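Local coordinates for lysine/ornithine decarboxylase (Vibrio vulnificus, PDB 2PLJ), which decarboxylates lysine and ornithine as a pyridoxal-phosphate-dependent enzyme of the beta/alpha-barrel fold, giving cadaverine and putrescine, at residues Ile43-Ile46 / Glu47-Glu51; Asp105-Thr108 / Thr109-Glu113; Gly188-Pro191 / Glu192-Leu195; Ala228-Thr231 / Cys232-Val235; Leu320-Ile324 / Tyr325-Ser329. All coordinates share one frame; numbering follows the deposited sequence.

Contact 1. Residues Ile43-Ile46 / Glu47-Glu51; sequences IHLI and EASVE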
loop_
_atom_site.group_PDB
_atom_site.type_symbol
_atom_site.label_atom_id
_atom_site.label_comp_id
_atom_site.label_asym_id
_atom_site.label_seq_id
_atom_site.Cartn_x
_atom_site.Cartn_y
_atom_site.Cartn_z
ATOM N N ILE A 43 -12.861 21.545 -15.821
ATOM C CA ILE A 43 -12.361 22.417 -14.762
ATOM C C ILE A 43 -13.481 22.836 -13.801
ATOM O O ILE A 43 -13.325 22.758 -12.589
ATOM C CB ILE A 43 -11.663 23.669 -15.331
ATOM C CG1 ILE A 43 -10.370 23.293 -16.078
ATOM C CG2 ILE A 43 -11.381 24.658 -14.213
ATOM C CD1 ILE A 43 -9.780 24.420 -16.944
ATOM N N HIS A 44 -14.611 23.303 -14.342
ATOM C CA HIS A 44 -15.742 23.675 -13.487
ATOM C C HIS A 44 -16.210 22.557 -12.565
ATOM O O HIS A 44 -16.471 22.786 -11.371
ATOM C CB HIS A 44 -16.934 24.141 -14.308
ATOM C CG HIS A 44 -18.090 24.593 -13.470
ATOM N ND1 HIS A 44 -17.930 25.387 -12.351
ATOM C CD2 HIS A 44 -19.423 24.367 -13.586
ATOM C CE1 HIS A 44 -19.117 25.635 -11.820
ATOM N NE2 HIS A 44 -20.039 25.032 -12.552
ATOM N N LEU A 45 -16.341 21.361 -13.142
ATOM C CA LEU A 45 -16.747 20.175 -12.395
ATOM C C LEU A 45 -15.728 19.854 -11.319
ATOM O O LEU A 45 -16.100 19.666 -10.160
ATOM C CB LEU A 45 -16.949 18.978 -13.331
ATOM C CG LEU A 45 -17.556 17.683 -12.780
ATOM C CD1 LEU A 45 -18.717 17.930 -11.791
ATOM C CD2 LEU A 45 -18.063 16.839 -13.952
ATOM N N ILE A 46 -14.450 19.847 -11.696
ATOM C CA ILE A 46 -13.369 19.594 -10.734
ATOM C C ILE A 46 -13.410 20.596 -9.572
ATOM O O ILE A 46 -13.466 20.206 -8.405
ATOM C CB ILE A 46 -11.963 19.547 -11.408
ATOM C CG1 ILE A 46 -11.868 18.325 -12.352
ATOM C CG2 ILE A 46 -10.854 19.510 -10.350
ATOM C CD1 ILE A 46 -10.776 18.454 -13.418
ATOM N N GLU A 47 -13.415 21.895 -9.895
ATOM C CA GLU A 47 -13.479 22.933 -8.867
ATOM C C GLU A 47 -14.739 22.867 -7.983
ATOM O O GLU A 47 -14.639 22.977 -6.761
ATOM C CB GLU A 47 -13.330 24.305 -9.515
ATOM C CG GLU A 47 -11.961 24.473 -10.148
ATOM C CD GLU A 47 -11.784 25.827 -10.811
ATOM O OE1 GLU A 47 -12.817 26.462 -11.144
ATOM O OE2 GLU A 47 -10.621 26.234 -11.015
ATOM N N ALA A 48 -15.904 22.676 -8.597
ATOM C CA ALA A 48 -17.149 22.476 -7.840
ATOM C C ALA A 48 -17.051 21.276 -6.876
ATOM O O ALA A 48 -17.509 21.353 -5.724
ATOM C CB ALA A 48 -18.332 22.308 -8.785
ATOM N N SER A 49 -16.446 20.183 -7.343
ATOM C CA SER A 49 -16.298 18.979 -6.524
ATOM C C SER A 49 -15.412 19.209 -5.303
ATOM O O SER A 49 -15.754 18.783 -4.194
ATOM C CB SER A 49 -15.759 17.822 -7.375
ATOM O OG SER A 49 -16.759 17.426 -8.307
ATOM N N VAL A 50 -14.285 19.904 -5.503
ATOM C CA VAL A 50 -13.395 20.235 -4.402
ATOM C C VAL A 50 -14.110 21.195 -3.435
ATOM O O VAL A 50 -14.010 21.036 -2.221
ATOM C CB VAL A 50 -12.061 20.813 -4.904
ATOM C CG1 VAL A 50 -11.189 21.274 -3.744
ATOM C CG2 VAL A 50 -11.326 19.737 -5.733
ATOM N N GLU A 51 -14.850 22.150 -3.990
ATOM C CA GLU A 51 -15.623 23.106 -3.175
ATOM C C GLU A 51 -16.660 22.371 -2.321
ATOM O O GLU A 51 -16.822 22.671 -1.147
ATOM C CB GLU A 51 -16.330 24.117 -4.067
ATOM C CG GLU A 51 -17.286 25.047 -3.313
ATOM C CD GLU A 51 -17.448 26.374 -3.990
ATOM O OE1 GLU A 51 -16.472 26.820 -4.638
ATOM O OE2 GLU A 51 -18.539 26.990 -3.853
#
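Ile43 to Ile46 and Glu47 to Glu51 are consecutive parts of one alpha helix, joined by i to i+4 bonds such as Glu47 N to Ile43 O at 2.8 Å. That bond is almost straight, at 176°. Ser49 adds a side-chain bond. Its OG donates to Leu45 O at 3.0 Å, while Ser49 N donates to the same oxygen at 2.9 Å. The two donors come from opposite faces of the carbonyl plane, and the hydroxyl stands 40° out of it. Ser49 OG lies beside its own backbone N (chi1 -69°), which turns it back along the helix to this oxygen. Ser49 is buried, and this bond gives its hydroxyl an acceptor within its own helix. Ile43 and Glu47 run side by side and point the same way. Ile43 CG2 rests on the carboxylate carbon, Glu47 CD, at 3.6 Å. The glutamate chain is extended beyond CG, which keeps it alongside the isoleucine. On the buried side Ile46 packs on Leu59, Val303, Leu379 and Ile381, and Val50 on Leu57. This is an amphipathic helix, residues 40-53, laid against strands of the mixed beta sheet, consistent with the beta-barrel domain of this decarboxylase fold.

Contact 2. Residues Asp105-Thr108 / Thr109-Glu113; sequences DLAT and TGEVE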
loop_
_atom_site.group_PDB
_atom_site.type_symbol
_atom_site.label_atom_id
_atom_site.label_comp_id
_atom_site.label_asym_id
_atom_site.label_seq_id
_atom_site.Cartn_x
_atom_site.Cartn_y
_atom_site.Cartn_z
ATOM N N ASP A 105 -15.864 -11.492 -12.330
ATOM C CA ASP A 105 -14.749 -12.337 -11.966
ATOM C C ASP A 105 -14.372 -11.955 -10.534
ATOM O O ASP A 105 -14.019 -10.799 -10.265
ATOM C CB ASP A 105 -13.590 -12.079 -12.915
ATOM C CG ASP A 105 -12.301 -12.718 -12.447
ATOM O OD1 ASP A 105 -12.400 -13.770 -11.763
ATOM O OD2 ASP A 105 -11.210 -12.207 -12.810
ATOM N N LEU A 106 -14.503 -12.927 -9.632
ATOM C CA LEU A 106 -14.319 -12.780 -8.175
ATOM C C LEU A 106 -13.046 -13.528 -7.739
ATOM O O LEU A 106 -12.720 -14.560 -8.287
ATOM C CB LEU A 106 -15.515 -13.418 -7.431
ATOM C CG LEU A 106 -16.912 -13.047 -7.947
ATOM C CD1 LEU A 106 -17.929 -13.779 -7.082
ATOM C CD2 LEU A 106 -17.124 -11.524 -7.941
ATOM N N ALA A 107 -12.355 -13.001 -6.737
ATOM C CA ALA A 107 -11.132 -13.632 -6.267
ATOM C C ALA A 107 -11.124 -13.967 -4.781
ATOM O O ALA A 107 -10.244 -14.717 -4.340
ATOM C CB ALA A 107 -9.981 -12.713 -6.583
ATOM N N THR A 108 -12.044 -13.364 -4.015
ATOM C CA THR A 108 -12.086 -13.507 -2.564
ATOM C C THR A 108 -13.516 -13.442 -2.029
ATOM O O THR A 108 -14.449 -12.952 -2.694
ATOM C CB THR A 108 -11.286 -12.385 -1.836
ATOM O OG1 THR A 108 -11.930 -11.130 -2.096
ATOM C CG2 THR A 108 -9.815 -12.341 -2.326
ATOM N N THR A 109 -13.660 -13.920 -0.806
ATOM C CA THR A 109 -14.918 -13.799 -0.084
ATOM C C THR A 109 -15.408 -12.351 -0.064
ATOM O O THR A 109 -16.606 -12.115 -0.221
ATOM C CB THR A 109 -14.783 -14.400 1.295
ATOM O OG1 THR A 109 -14.481 -15.793 1.151
ATOM C CG2 THR A 109 -16.061 -14.206 2.110
ATOM N N GLY A 110 -14.496 -11.391 0.174
ATOM C CA GLY A 110 -14.901 -9.963 0.157
ATOM C C GLY A 110 -15.582 -9.550 -1.149
ATOM O O GLY A 110 -16.583 -8.830 -1.135
ATOM N N GLU A 111 -15.038 -10.028 -2.275
ATOM C CA GLU A 111 -15.598 -9.751 -3.596
ATOM C C GLU A 111 -16.930 -10.481 -3.807
ATOM O O GLU A 111 -17.871 -9.913 -4.366
ATOM C CB GLU A 111 -14.593 -10.043 -4.688
ATOM C CG GLU A 111 -13.349 -9.136 -4.542
ATOM C CD GLU A 111 -12.352 -9.276 -5.649
ATOM O OE1 GLU A 111 -12.510 -10.185 -6.493
ATOM O OE2 GLU A 111 -11.369 -8.487 -5.643
ATOM N N VAL A 112 -17.019 -11.717 -3.310
ATOM C CA VAL A 112 -18.303 -12.436 -3.303
ATOM C C VAL A 112 -19.349 -11.581 -2.561
ATOM O O VAL A 112 -20.479 -11.350 -3.059
ATOM C CB VAL A 112 -18.145 -13.828 -2.627
ATOM C CG1 VAL A 112 -19.545 -14.459 -2.327
ATOM C CG2 VAL A 112 -17.335 -14.758 -3.506
ATOM N N GLU A 113 -18.966 -11.103 -1.379
ATOM C CA GLU A 113 -19.906 -10.346 -0.538
ATOM C C GLU A 113 -20.366 -9.046 -1.225
ATOM O O GLU A 113 -21.553 -8.651 -1.101
ATOM C CB GLU A 113 -19.260 -10.106 0.825
ATOM C CG GLU A 113 -19.220 -11.406 1.650
ATOM C CD GLU A 113 -18.543 -11.280 3.026
ATOM O OE1 GLU A 113 -17.914 -10.241 3.307
ATOM O OE2 GLU A 113 -18.638 -12.259 3.801
HETATM O O HOH W 1 -11.580 -9.941 -9.007
#
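Glu111 OE1 is gripped by two donors: the backbone Ala107 N at 2.8 Å and a water at 2.7 Å. The amide comes from above the carboxylate plane, 37° out of it. The same water also donates to Asp105 O at 2.9 Å, so it bridges the end of strand 103-106 to the first turn of helix 109-117. Glu111 CG lies beside the backbone N (chi1 -62°) and the chain is extended beyond it, which carries the carboxylate past Thr108 OG1 to the end of the strand. Thr108 is the N-cap. Its OG1 accepts a weak bond from Glu111 N at 3.3 Å; it also hydrogen-bonds Asn397 O of the second subunit, its stronger partner. Val112 N closes the first helical turn on Thr108 O at 2.9 Å. Leu106 and Val112 cross at about a right angle, with Leu106 CD1 against Val112 CG2 at 3.8 Å. The Asp105 side chain starts away from the helix. It belongs to the ligand pocket, and its OD1 bonds Thr128 OG1. The two donors on OE1 and the nearby N-terminal end of the helix would probably favour a charged Glu111, a polar link between strand end and helix start in a beta-alpha-beta unit beside the pocket.

Contact 3. Residues Gly188-Pro191 / Glu192-Leu195; sequences GCSP and EQAL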
loop_
_atom_site.group_PDB
_atom_site.type_symbol
_atom_site.label_atom_id
_atom_site.label_comp_id
_atom_site.label_asym_id
_atom_site.label_seq_id
_atom_site.Cartn_x
_atom_site.Cartn_y
_atom_site.Cartn_z
ATOM N N GLY A 188 -0.631 -21.128 -12.763
ATOM C CA GLY A 188 -0.831 -21.796 -14.041
ATOM C C GLY A 188 0.105 -22.979 -14.217
ATOM O O GLY A 188 1.294 -22.896 -13.879
ATOM N N CYS A 189 -0.441 -24.087 -14.718
ATOM C CA CYS A 189 0.374 -25.305 -14.905
ATOM C C CYS A 189 0.804 -25.456 -16.358
ATOM O O CYS A 189 0.337 -24.725 -17.238
ATOM C CB CYS A 189 -0.396 -26.548 -14.456
ATOM S SG CYS A 189 -1.869 -26.830 -15.409
ATOM N N SER A 190 1.680 -26.427 -16.614
ATOM C CA SER A 190 2.084 -26.733 -17.978
ATOM C C SER A 190 0.957 -27.491 -18.681
ATOM O O SER A 190 0.122 -28.117 -18.021
ATOM C CB SER A 190 3.358 -27.609 -17.986
ATOM O OG SER A 190 3.100 -28.886 -17.437
ATOM N N PRO A 191 0.966 -27.501 -20.025
ATOM C CA PRO A 191 0.043 -28.346 -20.792
ATOM C C PRO A 191 0.062 -29.837 -20.346
ATOM O O PRO A 191 -1.004 -30.449 -20.195
ATOM C CB PRO A 191 0.560 -28.193 -22.231
ATOM C CG PRO A 191 1.141 -26.818 -22.251
ATOM C CD PRO A 191 1.810 -26.677 -20.913
ATOM N N GLU A 192 1.252 -30.407 -20.126
ATOM C CA GLU A 192 1.352 -31.790 -19.636
ATOM C C GLU A 192 0.684 -31.966 -18.253
ATOM O O GLU A 192 -0.051 -32.938 -18.032
ATOM C CB GLU A 192 2.819 -32.246 -19.593
ATOM C CG GLU A 192 2.990 -33.694 -19.184
ATOM C CD GLU A 192 4.438 -34.163 -19.210
ATOM O OE1 GLU A 192 5.349 -33.302 -19.219
ATOM O OE2 GLU A 192 4.665 -35.397 -19.223
ATOM N N GLN A 193 0.946 -31.018 -17.344
ATOM C CA GLN A 193 0.347 -31.027 -16.006
ATOM C C GLN A 193 -1.171 -30.866 -16.100
ATOM O O GLN A 193 -1.911 -31.437 -15.294
ATOM C CB GLN A 193 0.933 -29.919 -15.109
ATOM C CG GLN A 193 2.385 -30.167 -14.676
ATOM C CD GLN A 193 3.065 -28.963 -14.000
ATOM O OE1 GLN A 193 2.719 -27.784 -14.217
ATOM N NE2 GLN A 193 4.063 -29.268 -13.175
ATOM N N ALA A 194 -1.624 -30.055 -17.058
ATOM C CA ALA A 194 -3.057 -29.825 -17.241
ATOM C C ALA A 194 -3.765 -31.148 -17.570
ATOM O O ALA A 194 -4.821 -31.441 -17.003
ATOM C CB ALA A 194 -3.304 -28.803 -18.312
ATOM N N LEU A 195 -3.172 -31.939 -18.466
ATOM C CA LEU A 195 -3.736 -33.250 -18.823
ATOM C C LEU A 195 -3.795 -34.179 -17.604
ATOM O O LEU A 195 -4.807 -34.848 -17.388
ATOM C CB LEU A 195 -2.999 -33.867 -20.029
ATOM C CG LEU A 195 -3.265 -33.061 -21.315
ATOM C CD1 LEU A 195 -2.248 -33.354 -22.415
ATOM C CD2 LEU A 195 -4.688 -33.280 -21.825
#
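Ser190 and Gln193 form a capping box at the start of helix 191-203. Each side chain reaches the other's backbone. Ser190 OG accepts from Gln193 N at 3.0 Å, and Gln193 OE1 accepts from Ser190 N at 2.9 Å. The second bond is nearly straight, at 172°, with its donor tilted 24° from the amide carbonyl plane. The hydroxyl of Ser190 sits between its backbone N and carbonyl carbon (chi1 66°), which brings it to the amide of Gln193. Gln193 returns the bond with a chain extended beyond CG that passes beside Ser190 OG, which lies 3.1 Å from Gln193 CG. The amide oxygen then comes back against Cys189 CB. Ser190 O takes the first i to i+4 bond, from Ala194 N at 2.8 Å. Pro191 follows the cap as the first helical residue, a position that needs no amide hydrogen. Its ring packs on helix 223-241, and Leu195 on the same helix. Gln193 also packs on Glu311 of the second subunit, which places this cap at the subunit interface. Cys189 and Ala194 are both buried, and Cys189 SG meets Ala194 CB at 3.8 Å.

Contact 4. Residues Ala228-Thr231 / Cys232-Val235; sequences AIHT and CRHV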
loop_
_atom_site.group_PDB
_atom_site.type_symbol
_atom_site.label_atom_id
_atom_site.label_comp_id
_atom_site.label_asym_id
_atom_site.label_seq_id
_atom_site.Cartn_x
_atom_site.Cartn_y
_atom_site.Cartn_z
ATOM N N ALA A 228 -1.242 -18.598 -26.532
ATOM C CA ALA A 228 -1.974 -19.253 -25.451
ATOM C C ALA A 228 -3.207 -19.975 -25.979
ATOM O O ALA A 228 -3.478 -21.114 -25.601
ATOM C CB ALA A 228 -2.360 -18.231 -24.347
ATOM N N ILE A 229 -3.944 -19.318 -26.866
ATOM C CA ILE A 229 -5.173 -19.896 -27.418
ATOM C C ILE A 229 -4.870 -21.173 -28.233
ATOM O O ILE A 229 -5.527 -22.226 -28.054
ATOM C CB ILE A 229 -5.967 -18.857 -28.238
ATOM C CG1 ILE A 229 -6.530 -17.760 -27.294
ATOM C CG2 ILE A 229 -7.096 -19.539 -29.030
ATOM C CD1 ILE A 229 -6.970 -16.469 -27.999
ATOM N N HIS A 230 -3.838 -21.096 -29.073
ATOM C CA HIS A 230 -3.401 -22.279 -29.823
ATOM C C HIS A 230 -3.041 -23.411 -28.861
ATOM O O HIS A 230 -3.473 -24.535 -29.054
ATOM C CB HIS A 230 -2.188 -21.984 -30.695
ATOM C CG HIS A 230 -2.454 -21.053 -31.838
ATOM N ND1 HIS A 230 -3.652 -21.022 -32.521
ATOM C CD2 HIS A 230 -1.641 -20.162 -32.461
ATOM C CE1 HIS A 230 -3.578 -20.126 -33.493
ATOM N NE2 HIS A 230 -2.369 -19.590 -33.476
ATOM N N THR A 231 -2.289 -23.104 -27.798
ATOM C CA THR A 231 -1.886 -24.155 -26.862
ATOM C C THR A 231 -3.077 -24.800 -26.154
ATOM O O THR A 231 -3.183 -26.034 -26.103
ATOM C CB THR A 231 -0.826 -23.663 -25.888
ATOM O OG1 THR A 231 0.367 -23.406 -26.642
ATOM C CG2 THR A 231 -0.501 -24.744 -24.848
ATOM N N CYS A 232 -3.995 -23.960 -25.678
ATOM C CA CYS A 232 -5.226 -24.448 -25.074
ATOM C C CYS A 232 -6.028 -25.314 -26.046
ATOM O O CYS A 232 -6.556 -26.359 -25.646
ATOM C CB CYS A 232 -6.061 -23.287 -24.535
ATOM S SG CYS A 232 -5.234 -22.583 -23.099
ATOM N N ARG A 233 -6.121 -24.877 -27.302
ATOM C CA ARG A 233 -6.830 -25.645 -28.328
ATOM C C ARG A 233 -6.224 -27.041 -28.491
ATOM O O ARG A 233 -6.950 -28.031 -28.577
ATOM C CB ARG A 233 -6.839 -24.911 -29.667
ATOM C CG ARG A 233 -7.587 -25.682 -30.767
ATOM C CD ARG A 233 -7.798 -24.829 -32.005
ATOM N NE ARG A 233 -6.563 -24.177 -32.428
ATOM C CZ ARG A 233 -5.620 -24.765 -33.169
ATOM N NH1 ARG A 233 -5.761 -26.026 -33.577
ATOM N NH2 ARG A 233 -4.534 -24.089 -33.510
ATOM N N HIS A 234 -4.896 -27.104 -28.526
ATOM C CA HIS A 234 -4.205 -28.387 -28.635
ATOM C C HIS A 234 -4.439 -29.243 -27.389
ATOM O O HIS A 234 -4.609 -30.457 -27.504
ATOM C CB HIS A 234 -2.722 -28.188 -28.949
ATOM C CG HIS A 234 -2.477 -27.552 -30.285
ATOM N ND1 HIS A 234 -3.089 -27.983 -31.447
ATOM C CD2 HIS A 234 -1.677 -26.522 -30.645
ATOM C CE1 HIS A 234 -2.692 -27.229 -32.457
ATOM N NE2 HIS A 234 -1.843 -26.327 -31.992
ATOM N N VAL A 235 -4.493 -28.614 -26.210
ATOM C CA VAL A 235 -4.776 -29.359 -24.987
ATOM C C VAL A 235 -6.192 -29.943 -25.046
ATOM O O VAL A 235 -6.397 -31.099 -24.677
ATOM C CB VAL A 235 -4.556 -28.516 -23.710
ATOM C CG1 VAL A 235 -5.113 -29.229 -22.489
ATOM C CG2 VAL A 235 -3.056 -28.184 -23.537
HETATM O O HOH W 2 -6.334 -21.475 -31.757
#
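Ala228 to Thr231 and Cys232 to Val235 follow each other as consecutive turns of alpha helix 223-241. Four i to i+4 bonds tie them, the shortest being Arg233 N to Ile229 O at 2.8 Å. On the outer side His230 and Arg233 lie side by side and point the same way. The imidazole and guanidinium planes stand 82° apart. His230 ND1 is at the edge of the guanidinium, near its plane, 3.3 Å from Arg233 NH2. A water bridges the pair. It accepts from Arg233 NE at 2.8 Å and also lies 2.8 Å from His230 ND1. Arg233 leaves the helix with CG anti to the backbone N and then bends at chi3 (49°), which turns its flat end back toward the histidine. Arg233 NH1 makes a salt bridge with Glu237 OE2, one turn further along the helix. The water and the glutamate probably limit how the guanidinium can rotate. The His234 ring comes back beside the preceding turn, with CD2 3.1 Å from His230 O. Ile229, Cys232 and Val235 are buried. Ile229 packs on helix 267-278, and Cys232 and Val235 meet Leu211 of strand 207-212. A largely polar outer face and an apolar inner face suit an outer helix of a beta/alpha barrel, here the helix of the unit formed by strand 207-212, helix 223-241 and strand 249-251.

Contact 5. Residues Leu320-Ile324 / Tyr325-Ser329; sequences LDDGI and YGSFS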
loop_
_atom_site.group_PDB
_atom_site.type_symbol
_atom_site.label_atom_id
_atom_site.label_comp_id
_atom_site.label_asym_id
_atom_site.label_seq_id
_atom_site.Cartn_x
_atom_site.Cartn_y
_atom_site.Cartn_z
ATOM N N LEU A 320 1.568 17.414 -1.795
ATOM C CA LEU A 320 0.140 17.213 -2.060
ATOM C C LEU A 320 -0.563 16.443 -0.951
ATOM O O LEU A 320 0.107 15.808 -0.124
ATOM C CB LEU A 320 -0.058 16.472 -3.407
ATOM C CG LEU A 320 0.695 17.057 -4.615
ATOM C CD1 LEU A 320 0.411 16.250 -5.865
ATOM C CD2 LEU A 320 0.363 18.539 -4.856
ATOM N N ASP A 321 -1.899 16.459 -0.971
ATOM C CA ASP A 321 -2.708 15.691 -0.015
ATOM C C ASP A 321 -3.025 14.246 -0.469
ATOM O O ASP A 321 -3.857 13.562 0.141
ATOM C CB ASP A 321 -4.001 16.452 0.371
ATOM C CG ASP A 321 -4.810 16.902 -0.834
ATOM O OD1 ASP A 321 -4.546 16.415 -1.947
ATOM O OD2 ASP A 321 -5.720 17.771 -0.660
ATOM N N ASP A 322 -2.366 13.801 -1.535
ATOM C CA ASP A 322 -2.484 12.396 -1.993
ATOM C C ASP A 322 -1.107 11.987 -2.522
ATOM O O ASP A 322 -0.306 12.835 -2.953
ATOM C CB ASP A 322 -3.546 12.292 -3.096
ATOM C CG ASP A 322 -4.204 10.881 -3.176
ATOM O OD1 ASP A 322 -3.758 9.926 -2.459
ATOM O OD2 ASP A 322 -5.205 10.771 -3.905
ATOM N N GLY A 323 -0.792 10.696 -2.447
ATOM C CA GLY A 323 0.508 10.238 -2.918
ATOM C C GLY A 323 0.630 8.722 -2.940
ATOM O O GLY A 323 -0.374 8.031 -3.093
ATOM N N ILE A 324 1.865 8.235 -2.810
ATOM C CA ILE A 324 2.167 6.810 -3.058
ATOM C C ILE A 324 1.607 5.879 -2.009
ATOM O O ILE A 324 1.515 4.667 -2.244
ATOM C CB ILE A 324 3.689 6.523 -3.229
ATOM C CG1 ILE A 324 4.357 6.406 -1.845
ATOM C CG2 ILE A 324 4.318 7.525 -4.237
ATOM C CD1 ILE A 324 5.790 5.871 -1.877
ATOM N N TYR A 325 1.212 6.427 -0.850
ATOM C CA TYR A 325 0.523 5.605 0.168
ATOM C C TYR A 325 -0.995 5.655 0.009
ATOM O O TYR A 325 -1.746 5.022 0.782
ATOM C CB TYR A 325 0.925 6.078 1.556
ATOM C CG TYR A 325 2.335 5.638 1.927
ATOM C CD1 TYR A 325 2.590 4.306 2.344
ATOM C CD2 TYR A 325 3.415 6.530 1.851
ATOM C CE1 TYR A 325 3.869 3.883 2.684
ATOM C CE2 TYR A 325 4.683 6.115 2.220
ATOM C CZ TYR A 325 4.899 4.797 2.653
ATOM O OH TYR A 325 6.176 4.412 3.004
ATOM N N GLY A 326 -1.415 6.402 -1.011
ATOM C CA GLY A 326 -2.827 6.628 -1.309
ATOM C C GLY A 326 -3.165 6.254 -2.749
ATOM O O GLY A 326 -2.921 5.120 -3.183
ATOM N N SER A 327 -3.721 7.212 -3.506
ATOM C CA SER A 327 -4.204 6.910 -4.862
ATOM C C SER A 327 -3.093 6.615 -5.834
ATOM O O SER A 327 -3.311 5.913 -6.841
ATOM C CB SER A 327 -5.057 8.052 -5.442
ATOM O OG SER A 327 -6.088 8.442 -4.559
ATOM N N PHE A 328 -1.875 7.088 -5.501
ATOM C CA PHE A 328 -0.697 6.842 -6.359
ATOM C C PHE A 328 0.110 5.633 -5.945
ATOM O O PHE A 328 1.247 5.449 -6.385
ATOM C CB PHE A 328 0.158 8.110 -6.446
ATOM C CG PHE A 328 -0.540 9.227 -7.168
ATOM C CD1 PHE A 328 -0.505 9.309 -8.569
ATOM C CD2 PHE A 328 -1.300 10.167 -6.460
ATOM C CE1 PHE A 328 -1.189 10.352 -9.241
ATOM C CE2 PHE A 328 -1.995 11.201 -7.133
ATOM C CZ PHE A 328 -1.936 11.293 -8.518
ATOM N N SER A 329 -0.500 4.787 -5.096
ATOM C CA SER A 329 0.151 3.551 -4.659
ATOM C C SER A 329 0.511 2.643 -5.854
ATOM O O SER A 329 1.431 1.828 -5.727
ATOM C CB SER A 329 -0.750 2.802 -3.661
ATOM O OG SER A 329 -2.043 2.531 -4.236
#
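Gly323 to Gly326 make a type I beta turn in the loop after strand 315-320. Backbone bonds come first. Gly323 O accepts from Gly326 N at 2.8 Å and from Phe328 N at 3.0 Å, and the two donors approach from opposite faces of the carbonyl plane. Side-chain bonds follow. Asp322 spreads its carboxylate over Ser327, with OD1 taking Ser327 N at 2.9 Å and OD2 taking Ser327 OG at 2.6 Å. Both are met on the syn side, OD1 34° out of the carboxylate plane. Two bonds to one residue fix the rotation of the group. Its CG is anti to the backbone N (chi1 -153°), which brings it to Ser327. The apolar contact is between neighbours. Ile324 and Tyr325 run side by side, with Ile324 CG1 at 3.8 Å from Tyr325 CD2. The tyrosine ring stacks on Phe333 of the second subunit, and its OH bonds Asp360. Its side chain comes within about 5 Å of the bound putrescine-cofactor adduct, so the turn borders a ligand site at the dimer interface. The end of the loop closes on itself. Ser329 OG bonds Thr392 and also donates to Gly326 O at 2.9 Å, while Ser329 CA makes a CA-H...O contact with Ile324 O at 3.0 Å.

The five contacts follow in series along the chain, and none nests in or crosses another. All are local: contacts 1 and 4 lie within helices, contacts 2 and 3 start helices, and contact 5 closes a loop. Contact 1 lies in helix 40-53, on the mixed sheet. Contact 2 turns strand 103-106 into helix 109-117 of the barrel. Contact 3 caps helix 191-203, and contact 4 lies in helix 223-241. These two touch, through Pro191 CG and Thr231 CG2 at 3.7 Å, and so join neighbouring barrel helices. Contact 5 returns to the side of contact 1, their centres about 20 Å apart, while contacts 3 and 4 lie across the chain's centre from both. Contacts 2, 3 and 5 also touch the second subunit.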